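Local atomic coordinates of hypothetical protein yibA (Escherichia coli, PDB entry 1OYZ), a protein that is of unknown function, though it folds as a helical-repeat protein with HEAT repeats and has been loosely linked to oxidoreductase activity. Residues 95-99 against 111-115; 55-60 against 77-83; 220-225 against 247-253. One frame throughout, in Å; residues are numbered along the deposited sequence.

Contact 1 (95-99 against 111-115); sequences LNNMA and AIEST
Leu95 reaches from helix 88-101 to helix 105-121 and touches it with successive atoms of its side chain. Its CB lies against the methyl CG2 of Thr115 at 3.5 Å. One bond further out, CG comes to 3.9 Å from CB of Ser114, and the branch CD2 lies beside the same Ser114 carbon, whereas the other branch, CD1, turns to helix 68-80. A turn later Ala99 takes over: its CB presses on CG1 of Ile112 at 3.5 Å, tighter than usual for two carbons. Ala111 CB lies against the helical hydrogen bond from Ala99 N to Leu95 O, 3.6 Å from each atom. With such small residues facing each other, the CA atoms of Ala99 and Ala111 approach to 5.0 Å. Thr115 turns CG2 toward Leu95 because that methyl stands anti to its own carbonyl carbon, while OG1 (chi1 61°) has Gln132 of helix 126-136 as a hydrogen-bond partner. No hydrogen bond crosses the interface; Ser114 OG instead bonds to Ala75 O in helix 68-80. The two short axes pass 8.3 Å apart at 146°, the near-antiparallel packing of consecutive helices in an alpha-helical hairpin, as in the HEAT-type alpha solenoid.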
ATOM      1  N   LEU A  95      -0.550  16.540  11.758  1.00 26.47           N
ATOM      2  CA  LEU A  95      -0.771  15.734  10.559  1.00 25.02           C
ATOM      3  C   LEU A  95      -2.206  15.215  10.447  1.00 22.95           C
ATOM      4  O   LEU A  95      -2.815  15.208   9.374  1.00 24.37           O
ATOM      5  CB  LEU A  95       0.185  14.536  10.550  1.00 25.10           C
ATOM      6  CG  LEU A  95       1.609  14.581   9.976  1.00 28.47           C
ATOM      7  CD1 LEU A  95       2.002  15.963   9.625  1.00 27.82           C
ATOM      8  CD2 LEU A  95       2.598  13.939  10.955  1.00 22.68           C
ATOM      9  N   ASN A  96      -2.712  14.745  11.565  1.00 23.73           N
ATOM     10  CA  ASN A  96      -4.073  14.210  11.662  1.00 27.37           C
ATOM     11  C   ASN A  96      -5.059  15.285  11.191  1.00 28.54           C
ATOM     12  O   ASN A  96      -5.973  15.032  10.386  1.00 30.58           O
ATOM     13  CB  ASN A  96      -4.338  13.829  13.124  1.00 28.76           C
ATOM     14  CG  ASN A  96      -5.754  13.389  13.373  1.00 28.87           C
ATOM     15  OD1 ASN A  96      -6.434  13.991  14.167  1.00 32.00           O
ATOM     16  ND2 ASN A  96      -6.201  12.327  12.702  1.00 31.12           N
ATOM     17  N   ASN A  97      -4.857  16.498  11.681  1.00 28.65           N
ATOM     18  CA  ASN A  97      -5.731  17.577  11.285  1.00 28.46           C
ATOM     19  C   ASN A  97      -5.654  17.866   9.791  1.00 28.11           C
ATOM     20  O   ASN A  97      -6.686  18.026   9.120  1.00 29.01           O
ATOM     21  CB  ASN A  97      -5.411  18.845  12.078  1.00 30.09           C
ATOM     22  CG  ASN A  97      -6.638  19.693  12.294  1.00 33.68           C
ATOM     23  OD1 ASN A  97      -7.338  19.557  13.317  1.00 34.75           O
ATOM     24  ND2 ASN A  97      -6.944  20.549  11.315  1.00 33.45           N
HETATM   25  N   MSE A  98      -4.447  17.963   9.251  1.00 25.99           N
HETATM   26  CA  MSE A  98      -4.316  18.216   7.810  1.00 27.31           C
HETATM   27  C   MSE A  98      -4.949  17.082   7.001  1.00 25.39           C
HETATM   28  O   MSE A  98      -5.626  17.308   5.997  1.00 22.90           O
HETATM   29  CB  MSE A  98      -2.840  18.330   7.415  1.00 28.43           C
HETATM   30  CG  MSE A  98      -2.119  19.441   8.154  1.00 33.98           C
HETATM   31 SE   MSE A  98      -0.152  19.362   7.926  1.00 39.39          SE
HETATM   32  CE  MSE A  98      -0.091  20.143   6.130  1.00 32.08           C
ATOM     33  N   ALA A  99      -4.699  15.858   7.433  1.00 23.97           N
ATOM     34  CA  ALA A  99      -5.246  14.704   6.743  1.00 26.93           C
ATOM     35  C   ALA A  99      -6.761  14.829   6.617  1.00 30.16           C
ATOM     36  O   ALA A  99      -7.364  14.342   5.647  1.00 29.72           O
ATOM     37  CB  ALA A  99      -4.912  13.423   7.513  1.00 26.10           C
ATOM     38  N   ALA A 111      -0.326  13.739   4.210  1.00 26.48           N
ATOM     39  CA  ALA A 111      -0.481  13.769   5.663  1.00 24.57           C
ATOM     40  C   ALA A 111      -0.924  12.426   6.207  1.00 24.28           C
ATOM     41  O   ALA A 111      -0.383  11.969   7.218  1.00 24.75           O
ATOM     42  CB  ALA A 111      -1.455  14.875   6.080  1.00 20.70           C
ATOM     43  N   ILE A 112      -1.905  11.791   5.560  1.00 24.34           N
ATOM     44  CA  ILE A 112      -2.364  10.468   5.993  1.00 24.76           C
ATOM     45  C   ILE A 112      -1.162   9.495   5.906  1.00 26.03           C
ATOM     46  O   ILE A 112      -0.924   8.719   6.816  1.00 21.99           O
ATOM     47  CB  ILE A 112      -3.535   9.935   5.071  1.00 27.52           C
ATOM     48  CG1 ILE A 112      -4.812  10.791   5.233  1.00 25.13           C
ATOM     49  CG2 ILE A 112      -3.887   8.504   5.424  1.00 23.44           C
ATOM     50  CD1 ILE A 112      -5.857  10.516   4.108  1.00 27.17           C
ATOM     51  N   GLU A 113      -0.394   9.543   4.815  1.00 27.34           N
ATOM     52  CA  GLU A 113       0.777   8.656   4.724  1.00 29.75           C
ATOM     53  C   GLU A 113       1.762   8.962   5.869  1.00 28.22           C
ATOM     54  O   GLU A 113       2.332   8.039   6.468  1.00 27.07           O
ATOM     55  CB  GLU A 113       1.456   8.795   3.353  1.00 32.53           C
ATOM     56  CG  GLU A 113       0.650   8.092   2.248  1.00 38.66           C
ATOM     57  CD  GLU A 113       0.786   8.724   0.865  1.00 42.22           C
ATOM     58  OE1 GLU A 113       1.627   9.630   0.677  1.00 44.76           O
ATOM     59  OE2 GLU A 113       0.042   8.303  -0.048  1.00 45.36           O
ATOM     60  N   SER A 114       1.947  10.249   6.194  1.00 28.23           N
ATOM     61  CA  SER A 114       2.831  10.603   7.305  1.00 24.15           C
ATOM     62  C   SER A 114       2.257  10.148   8.665  1.00 26.30           C
ATOM     63  O   SER A 114       3.032   9.712   9.530  1.00 27.13           O
ATOM     64  CB  SER A 114       3.136  12.116   7.303  1.00 23.75           C
ATOM     65  OG  SER A 114       3.928  12.498   6.173  1.00 21.74           O
ATOM     66  N   THR A 115       0.929  10.202   8.893  1.00 26.51           N
ATOM     67  CA  THR A 115       0.429   9.733  10.205  1.00 27.75           C
ATOM     68  C   THR A 115       0.678   8.216  10.312  1.00 28.91           C
ATOM     69  O   THR A 115       0.853   7.681  11.421  1.00 29.70           O
ATOM     70  CB  THR A 115      -1.125   9.963  10.482  1.00 29.41           C
ATOM     71  OG1 THR A 115      -1.901   9.245   9.514  1.00 27.45           O
ATOM     72  CG2 THR A 115      -1.516  11.470  10.483  1.00 27.77           C
TER

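Contact 2 (55-60 against 77-83); sequences AVRLAI and ILGQIKI
Ala55 and Ile81 open the contact between helix 53-63 and the C-terminal end of helix 68-80 with the loop that follows, an apolar interface between successive helices of the HEAT-like helical array. The methyl CB of Ala55 meets CD1, the far end of the Ile81 side chain, at 3.8 Å. Ile81 reaches this far because its chain is extended, with CG1 anti to the backbone N (chi1 -161°) and CD1 carried straight on. Val56 comes next and shares that CD1 through its branch CG2. The same methyl packs on the backbone oxygen of Lys82 and lies 4.0 Å from CG2 of Ile83, whose side chain runs across that of Val56 at about a right angle. Thus one valine branch touches three consecutive residues, Ile81 to Ile83. One turn further along, Ala59 faces the helix itself, its CB 4.1 Å from CG2 of Ile77. Leu78 starts off to one side of helix 53-63, but its end comes closer, and its two methyls go to different residues. Val91 and Leu95 of helix 88-101 also pack on Leu78. Beyond the contact, Arg118 of helix 105-121 donates NH1 to the backbone oxygens of both Leu78 and Ile81. Ile60 completes the walk: its CG1 lies 4.1 Å from CD2 of Leu78, while CD1 of that leucine is 3.4 Å from Ala59 CB, tighter than usual for two carbons.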
ATOM      1  N   ALA A  55      15.031  21.789  11.340  1.00 37.93           N
ATOM      2  CA  ALA A  55      14.238  21.234  10.247  1.00 35.58           C
ATOM      3  C   ALA A  55      12.805  20.922  10.723  1.00 34.13           C
ATOM      4  O   ALA A  55      11.846  21.179  10.009  1.00 32.72           O
ATOM      5  CB  ALA A  55      14.899  19.996   9.667  1.00 34.00           C
ATOM      6  N   VAL A  56      12.651  20.399  11.932  1.00 32.90           N
ATOM      7  CA  VAL A  56      11.306  20.109  12.434  1.00 33.28           C
ATOM      8  C   VAL A  56      10.444  21.384  12.469  1.00 35.51           C
ATOM      9  O   VAL A  56       9.310  21.414  11.942  1.00 32.81           O
ATOM     10  CB  VAL A  56      11.362  19.523  13.854  1.00 34.13           C
ATOM     11  CG1 VAL A  56       9.936  19.312  14.399  1.00 33.89           C
ATOM     12  CG2 VAL A  56      12.152  18.215  13.840  1.00 33.21           C
ATOM     13  N   ARG A  57      10.976  22.446  13.078  1.00 36.36           N
ATOM     14  CA  ARG A  57      10.225  23.705  13.174  1.00 39.01           C
ATOM     15  C   ARG A  57       9.812  24.251  11.815  1.00 37.99           C
ATOM     16  O   ARG A  57       8.665  24.616  11.602  1.00 39.74           O
ATOM     17  CB  ARG A  57      11.028  24.766  13.942  1.00 42.74           C
ATOM     18  CG  ARG A  57      11.056  24.530  15.450  1.00 50.69           C
ATOM     19  CD  ARG A  57      11.784  25.648  16.220  1.00 58.34           C
ATOM     20  NE  ARG A  57      11.139  26.961  16.071  1.00 64.88           N
ATOM     21  CZ  ARG A  57      11.295  27.790  15.033  1.00 67.69           C
ATOM     22  NH1 ARG A  57      12.094  27.460  14.020  1.00 69.70           N
ATOM     23  NH2 ARG A  57      10.640  28.954  15.000  1.00 68.25           N
ATOM     24  N   LEU A  58      10.755  24.303  10.895  1.00 36.52           N
ATOM     25  CA  LEU A  58      10.473  24.803   9.577  1.00 36.89           C
ATOM     26  C   LEU A  58       9.373  23.954   8.919  1.00 36.45           C
ATOM     27  O   LEU A  58       8.498  24.481   8.233  1.00 33.75           O
ATOM     28  CB  LEU A  58      11.757  24.765   8.760  1.00 39.10           C
ATOM     29  CG  LEU A  58      11.830  25.447   7.396  1.00 42.72           C
ATOM     30  CD1 LEU A  58      11.088  24.609   6.354  1.00 42.77           C
ATOM     31  CD2 LEU A  58      11.255  26.878   7.499  1.00 42.11           C
ATOM     32  N   ALA A  59       9.423  22.640   9.125  1.00 34.11           N
ATOM     33  CA  ALA A  59       8.414  21.751   8.535  1.00 33.91           C
ATOM     34  C   ALA A  59       7.019  22.080   9.083  1.00 33.00           C
ATOM     35  O   ALA A  59       6.033  22.156   8.331  1.00 32.28           O
ATOM     36  CB  ALA A  59       8.772  20.285   8.818  1.00 32.97           C
ATOM     37  N   ILE A  60       6.956  22.283  10.393  1.00 33.90           N
ATOM     38  CA  ILE A  60       5.725  22.651  11.068  1.00 35.06           C
ATOM     39  C   ILE A  60       5.230  23.976  10.482  1.00 36.12           C
ATOM     40  O   ILE A  60       4.098  24.058  10.003  1.00 36.58           O
ATOM     41  CB  ILE A  60       5.962  22.773  12.577  1.00 35.73           C
ATOM     42  CG1 ILE A  60       6.110  21.365  13.163  1.00 34.71           C
ATOM     43  CG2 ILE A  60       4.816  23.591  13.248  1.00 35.73           C
ATOM     44  CD1 ILE A  60       6.693  21.334  14.574  1.00 36.04           C
ATOM     45  N   ILE A  77       7.965  15.703   5.264  1.00 26.36           N
ATOM     46  CA  ILE A  77       9.128  15.680   6.130  1.00 26.68           C
ATOM     47  C   ILE A  77       8.763  15.155   7.503  1.00 26.80           C
ATOM     48  O   ILE A  77       9.426  14.266   8.051  1.00 27.57           O
ATOM     49  CB  ILE A  77       9.757  17.096   6.253  1.00 24.80           C
ATOM     50  CG1 ILE A  77      10.445  17.467   4.952  1.00 26.89           C
ATOM     51  CG2 ILE A  77      10.823  17.125   7.330  1.00 27.37           C
ATOM     52  CD1 ILE A  77      10.964  18.867   4.919  1.00 24.25           C
ATOM     53  N   LEU A  78       7.679  15.696   8.035  1.00 28.13           N
ATOM     54  CA  LEU A  78       7.183  15.344   9.358  1.00 29.64           C
ATOM     55  C   LEU A  78       6.828  13.863   9.536  1.00 28.07           C
ATOM     56  O   LEU A  78       6.807  13.358  10.649  1.00 27.52           O
ATOM     57  CB  LEU A  78       5.972  16.242   9.666  1.00 33.11           C
ATOM     58  CG  LEU A  78       6.090  17.365  10.716  1.00 37.46           C
ATOM     59  CD1 LEU A  78       7.496  17.885  10.803  1.00 37.46           C
ATOM     60  CD2 LEU A  78       5.103  18.487  10.411  1.00 31.88           C
ATOM     61  N   GLY A  79       6.559  13.156   8.451  1.00 27.38           N
ATOM     62  CA  GLY A  79       6.219  11.746   8.603  1.00 28.13           C
ATOM     63  C   GLY A  79       7.373  10.817   8.968  1.00 29.53           C
ATOM     64  O   GLY A  79       7.154   9.736   9.520  1.00 30.45           O
ATOM     65  N   GLN A  80       8.609  11.216   8.684  1.00 30.71           N
ATOM     66  CA  GLN A  80       9.733  10.339   9.001  1.00 32.72           C
ATOM     67  C   GLN A  80      10.904  10.948   9.802  1.00 34.09           C
ATOM     68  O   GLN A  80      11.745  10.222  10.326  1.00 33.62           O
ATOM     69  CB  GLN A  80      10.230   9.697   7.692  1.00 37.75           C
ATOM     70  CG  GLN A  80       9.193   8.744   7.072  1.00 39.88           C
ATOM     71  CD  GLN A  80       9.475   8.407   5.621  1.00 42.46           C
ATOM     72  OE1 GLN A  80      10.426   7.692   5.315  1.00 45.34           O
ATOM     73  NE2 GLN A  80       8.648   8.927   4.714  1.00 42.49           N
ATOM     74  N   ILE A  81      10.949  12.273   9.909  1.00 33.47           N
ATOM     75  CA  ILE A  81      12.007  12.958  10.642  1.00 32.82           C
ATOM     76  C   ILE A  81      11.925  12.593  12.128  1.00 35.47           C
ATOM     77  O   ILE A  81      10.841  12.325  12.654  1.00 34.34           O
ATOM     78  CB  ILE A  81      11.853  14.491  10.481  1.00 30.90           C
ATOM     79  CG1 ILE A  81      13.169  15.215  10.810  1.00 30.90           C
ATOM     80  CG2 ILE A  81      10.735  14.996  11.392  1.00 24.92           C
ATOM     81  CD1 ILE A  81      13.179  16.693  10.360  1.00 31.92           C
ATOM     82  N   LYS A  82      13.070  12.565  12.805  1.00 38.76           N
ATOM     83  CA  LYS A  82      13.073  12.271  14.233  1.00 43.49           C
ATOM     84  C   LYS A  82      12.604  13.513  15.004  1.00 44.07           C
ATOM     85  O   LYS A  82      12.960  14.644  14.664  1.00 42.99           O
ATOM     86  CB  LYS A  82      14.471  11.847  14.688  1.00 46.82           C
ATOM     87  CG  LYS A  82      14.830  10.420  14.269  1.00 52.68           C
ATOM     88  CD  LYS A  82      16.118   9.947  14.937  1.00 55.98           C
ATOM     89  CE  LYS A  82      16.176   8.433  15.022  1.00 58.07           C
ATOM     90  NZ  LYS A  82      17.214   8.023  16.009  1.00 61.34           N
ATOM     91  N   ILE A  83      11.782  13.296  16.023  1.00 46.46           N
ATOM     92  CA  ILE A  83      11.254  14.387  16.835  1.00 50.05           C
ATOM     93  C   ILE A  83      11.265  14.023  18.302  1.00 51.22           C
ATOM     94  O   ILE A  83      10.963  12.891  18.679  1.00 49.12           O
ATOM     95  CB  ILE A  83       9.790  14.739  16.473  1.00 52.30           C
ATOM     96  CG1 ILE A  83       8.908  13.517  16.670  1.00 53.71           C
ATOM     97  CG2 ILE A  83       9.709  15.270  15.030  1.00 53.14           C
ATOM     98  CD1 ILE A  83       7.470  13.727  16.253  1.00 59.11           C
TER

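Contact 3 (220-225 against 247-253)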
ATOM      1  N   LYS A 220     -10.384 -21.519   0.454  1.00 40.58           N
ATOM      2  CA  LYS A 220     -11.005 -22.784   0.031  1.00 39.98           C
ATOM      3  C   LYS A 220     -12.445 -22.612  -0.512  1.00 38.91           C
ATOM      4  O   LYS A 220     -13.295 -23.488  -0.351  1.00 38.34           O
ATOM      5  CB  LYS A 220     -11.049 -23.748   1.223  1.00 42.22           C
ATOM      6  CG  LYS A 220      -9.740 -23.833   2.023  1.00 45.04           C
ATOM      7  CD  LYS A 220      -8.837 -24.953   1.506  1.00 47.47           C
ATOM      8  CE  LYS A 220      -7.430 -24.911   2.125  1.00 48.40           C
ATOM      9  NZ  LYS A 220      -6.636 -23.736   1.626  1.00 49.95           N
ATOM     10  N   ASP A 221     -12.714 -21.486  -1.146  1.00 35.98           N
ATOM     11  CA  ASP A 221     -14.035 -21.190  -1.676  1.00 34.88           C
ATOM     12  C   ASP A 221     -14.099 -21.648  -3.140  1.00 33.25           C
ATOM     13  O   ASP A 221     -13.485 -21.051  -4.024  1.00 31.16           O
ATOM     14  CB  ASP A 221     -14.274 -19.682  -1.525  1.00 34.65           C
ATOM     15  CG  ASP A 221     -15.711 -19.269  -1.790  1.00 37.53           C
ATOM     16  OD1 ASP A 221     -16.195 -18.368  -1.056  1.00 35.22           O
ATOM     17  OD2 ASP A 221     -16.330 -19.813  -2.729  1.00 36.48           O
ATOM     18  N   LYS A 222     -14.859 -22.708  -3.380  1.00 31.16           N
ATOM     19  CA  LYS A 222     -14.964 -23.278  -4.708  1.00 32.36           C
ATOM     20  C   LYS A 222     -15.553 -22.402  -5.787  1.00 29.96           C
ATOM     21  O   LYS A 222     -15.494 -22.746  -6.960  1.00 31.56           O
ATOM     22  CB  LYS A 222     -15.662 -24.636  -4.601  1.00 34.55           C
ATOM     23  CG  LYS A 222     -14.705 -25.643  -3.966  1.00 37.19           C
ATOM     24  CD  LYS A 222     -15.376 -26.811  -3.242  1.00 40.15           C
ATOM     25  CE  LYS A 222     -14.330 -27.840  -2.830  1.00 38.79           C
ATOM     26  NZ  LYS A 222     -14.934 -28.932  -2.062  1.00 40.84           N
ATOM     27  N   ARG A 223     -16.094 -21.244  -5.429  1.00 29.75           N
ATOM     28  CA  ARG A 223     -16.594 -20.403  -6.502  1.00 28.54           C
ATOM     29  C   ARG A 223     -15.439 -19.875  -7.382  1.00 27.99           C
ATOM     30  O   ARG A 223     -15.679 -19.294  -8.442  1.00 26.54           O
ATOM     31  CB  ARG A 223     -17.452 -19.260  -5.953  1.00 29.17           C
ATOM     32  CG  ARG A 223     -18.796 -19.771  -5.412  1.00 29.87           C
ATOM     33  CD  ARG A 223     -18.924 -19.506  -3.941  1.00 33.87           C
ATOM     34  NE  ARG A 223     -19.127 -18.090  -3.679  1.00 39.26           N
ATOM     35  CZ  ARG A 223     -18.984 -17.514  -2.489  1.00 42.29           C
ATOM     36  NH1 ARG A 223     -18.624 -18.234  -1.434  1.00 46.17           N
ATOM     37  NH2 ARG A 223     -19.230 -16.224  -2.345  1.00 44.31           N
ATOM     38  N   VAL A 224     -14.184 -20.099  -6.993  1.00 25.91           N
ATOM     39  CA  VAL A 224     -13.090 -19.610  -7.854  1.00 26.21           C
ATOM     40  C   VAL A 224     -12.745 -20.637  -8.952  1.00 26.92           C
ATOM     41  O   VAL A 224     -12.114 -20.311  -9.939  1.00 28.97           O
ATOM     42  CB  VAL A 224     -11.793 -19.283  -7.008  1.00 25.76           C
ATOM     43  CG1 VAL A 224     -11.007 -20.576  -6.690  1.00 24.71           C
ATOM     44  CG2 VAL A 224     -10.904 -18.262  -7.739  1.00 25.33           C
ATOM     45  N   LEU A 225     -13.166 -21.882  -8.774  1.00 30.62           N
ATOM     46  CA  LEU A 225     -12.841 -22.946  -9.731  1.00 32.98           C
ATOM     47  C   LEU A 225     -12.868 -22.642 -11.218  1.00 32.86           C
ATOM     48  O   LEU A 225     -11.893 -22.882 -11.952  1.00 31.33           O
ATOM     49  CB  LEU A 225     -13.738 -24.159  -9.510  1.00 36.95           C
ATOM     50  CG  LEU A 225     -13.155 -25.285  -8.669  1.00 40.54           C
ATOM     51  CD1 LEU A 225     -11.765 -25.656  -9.167  1.00 35.02           C
ATOM     52  CD2 LEU A 225     -13.098 -24.826  -7.224  1.00 42.56           C
ATOM     53  N   GLU A 247      -3.377 -24.326  -3.164  1.00 34.07           N
ATOM     54  CA  GLU A 247      -3.986 -23.871  -1.931  1.00 36.30           C
ATOM     55  C   GLU A 247      -5.491 -24.174  -1.851  1.00 33.87           C
ATOM     56  O   GLU A 247      -5.981 -24.521  -0.788  1.00 32.11           O
ATOM     57  CB  GLU A 247      -3.747 -22.367  -1.757  1.00 40.05           C
ATOM     58  CG  GLU A 247      -2.335 -22.002  -1.333  1.00 45.81           C
ATOM     59  CD  GLU A 247      -1.995 -22.548   0.043  1.00 51.97           C
ATOM     60  OE1 GLU A 247      -2.822 -22.347   0.980  1.00 55.17           O
ATOM     61  OE2 GLU A 247      -0.904 -23.175   0.192  1.00 53.74           O
ATOM     62  N   LEU A 248      -6.210 -24.041  -2.964  1.00 33.17           N
ATOM     63  CA  LEU A 248      -7.653 -24.291  -2.982  1.00 32.39           C
ATOM     64  C   LEU A 248      -8.026 -25.674  -2.421  1.00 34.44           C
ATOM     65  O   LEU A 248      -9.065 -25.823  -1.781  1.00 34.47           O
ATOM     66  CB  LEU A 248      -8.206 -24.156  -4.398  1.00 31.10           C
ATOM     67  CG  LEU A 248      -9.704 -24.475  -4.573  1.00 29.64           C
ATOM     68  CD1 LEU A 248     -10.560 -23.460  -3.781  1.00 27.90           C
ATOM     69  CD2 LEU A 248     -10.043 -24.415  -6.055  1.00 23.97           C
ATOM     70  N   GLY A 249      -7.175 -26.675  -2.646  1.00 33.99           N
ATOM     71  CA  GLY A 249      -7.441 -28.017  -2.119  1.00 34.64           C
ATOM     72  C   GLY A 249      -8.584 -28.809  -2.765  1.00 34.04           C
ATOM     73  O   GLY A 249      -9.191 -29.697  -2.146  1.00 31.75           O
ATOM     74  N   ASP A 250      -8.865 -28.481  -4.019  1.00 33.88           N
ATOM     75  CA  ASP A 250      -9.924 -29.121  -4.794  1.00 33.92           C
ATOM     76  C   ASP A 250      -9.262 -30.000  -5.881  1.00 32.46           C
ATOM     77  O   ASP A 250      -8.614 -29.487  -6.809  1.00 31.72           O
ATOM     78  CB  ASP A 250     -10.793 -28.026  -5.411  1.00 33.72           C
ATOM     79  CG  ASP A 250     -12.024 -28.572  -6.116  1.00 36.70           C
ATOM     80  OD1 ASP A 250     -13.084 -27.923  -5.976  1.00 37.71           O
ATOM     81  OD2 ASP A 250     -11.934 -29.615  -6.816  1.00 32.66           O
ATOM     82  N   LYS A 251      -9.433 -31.314  -5.774  1.00 30.91           N
ATOM     83  CA  LYS A 251      -8.797 -32.231  -6.721  1.00 30.24           C
ATOM     84  C   LYS A 251      -9.289 -32.138  -8.146  1.00 32.03           C
ATOM     85  O   LYS A 251      -8.803 -32.847  -9.020  1.00 32.31           O
ATOM     86  CB  LYS A 251      -8.908 -33.662  -6.219  1.00 29.42           C
ATOM     87  CG  LYS A 251      -8.249 -33.911  -4.858  1.00 31.20           C
ATOM     88  CD  LYS A 251      -8.271 -35.417  -4.505  1.00 34.32           C
ATOM     89  CE  LYS A 251      -7.457 -35.719  -3.253  1.00 35.29           C
ATOM     90  NZ  LYS A 251      -7.783 -34.714  -2.183  1.00 39.20           N
ATOM     91  N   THR A 252     -10.247 -31.260  -8.391  1.00 31.05           N
ATOM     92  CA  THR A 252     -10.742 -31.094  -9.740  1.00 33.73           C
ATOM     93  C   THR A 252      -9.615 -30.557 -10.618  1.00 32.22           C
ATOM     94  O   THR A 252      -9.638 -30.708 -11.835  1.00 31.53           O
ATOM     95  CB  THR A 252     -11.885 -30.071  -9.820  1.00 33.42           C
ATOM     96  OG1 THR A 252     -12.914 -30.436  -8.905  1.00 36.79           O
ATOM     97  CG2 THR A 252     -12.447 -30.032 -11.231  1.00 36.33           C
ATOM     98  N   LEU A 253      -8.640 -29.915  -9.993  1.00 32.24           N
ATOM     99  CA  LEU A 253      -7.542 -29.341 -10.742  1.00 32.34           C
ATOM    100  C   LEU A 253      -6.346 -30.252 -10.980  1.00 32.12           C
ATOM    101  O   LEU A 253      -5.381 -29.845 -11.625  1.00 29.68           O
ATOM    102  CB  LEU A 253      -7.052 -28.056 -10.073  1.00 33.74           C
ATOM    103  CG  LEU A 253      -8.062 -26.916 -10.007  1.00 35.35           C
ATOM    104  CD1 LEU A 253      -9.058 -27.237  -8.943  1.00 40.32           C
ATOM    105  CD2 LEU A 253      -7.379 -25.606  -9.654  1.00 37.57           C
TER
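Leu248 and Leu225 form the tight part of a contact between two inter-helix turns of the helical array, one after helix 206-218, which ends in a Schellman motif at Lys220, the other after helix 239-248. Leu248 starts away from the opposite turn, but its branched end comes back to it: CD1 lies over the backbone at Asp221 O, 3.8 Å away, and CD2 packs on CG1 of Val224 and on CD2 of Leu225. The last pair, at 3.3 Å, is closer than carbons usually stand. Leu228 of helix 225-232 also packs on Leu248, extending this apolar patch. Looser is the approach of Lys222 to Asp250 on the solvent side. The extended chain of Lys222 passes Asp250 obliquely, its CE 3.4 Å from OD1, yet its NZ remains 4.4 Å from that oxygen, too far for a salt bridge, although the opposite charges probably still attract. The same OD1 also borders the apolar part, 3.3 Å from Leu225 CD2. Asp250 spends its other oxygen within its own turn: OD2 accepts from Thr252 N at 2.8 Å in an Asx turn, approached on the anti side. Lys220, also exposed, folds its chain at chi2 (-92°) and chi4, laying CD beside Leu248 O and directing NZ to the end of helix 239-248. Tyr218 O is a second acceptor for this amine. Across the contact, Lys220 NZ donates to Glu247 O at 2.6 Å, tilted 33° from the carbonyl plane.

In the fold
Contacts 2 and 1 follow one another along the chain and adjoin in space, their centres 13 Å apart. Helix 68-80 links them: Gly79 CA lies 3.4 Å from Ser114 CB, and Leu78 CB lies 4.0 Å from Leu95 CD1, so the two contacts adjoin directly through the end of helix 68-80. Contact 3 lies toward the C-terminal end of the chain, on the opposite side of the chain's centre. Its centre is about 42 Å from that of contact 1 and about 50 Å from that of contact 2, without any touch. The separation reflects the elongated, stepwise stacking of a helical-repeat protein, in which sequence neighbours pack locally.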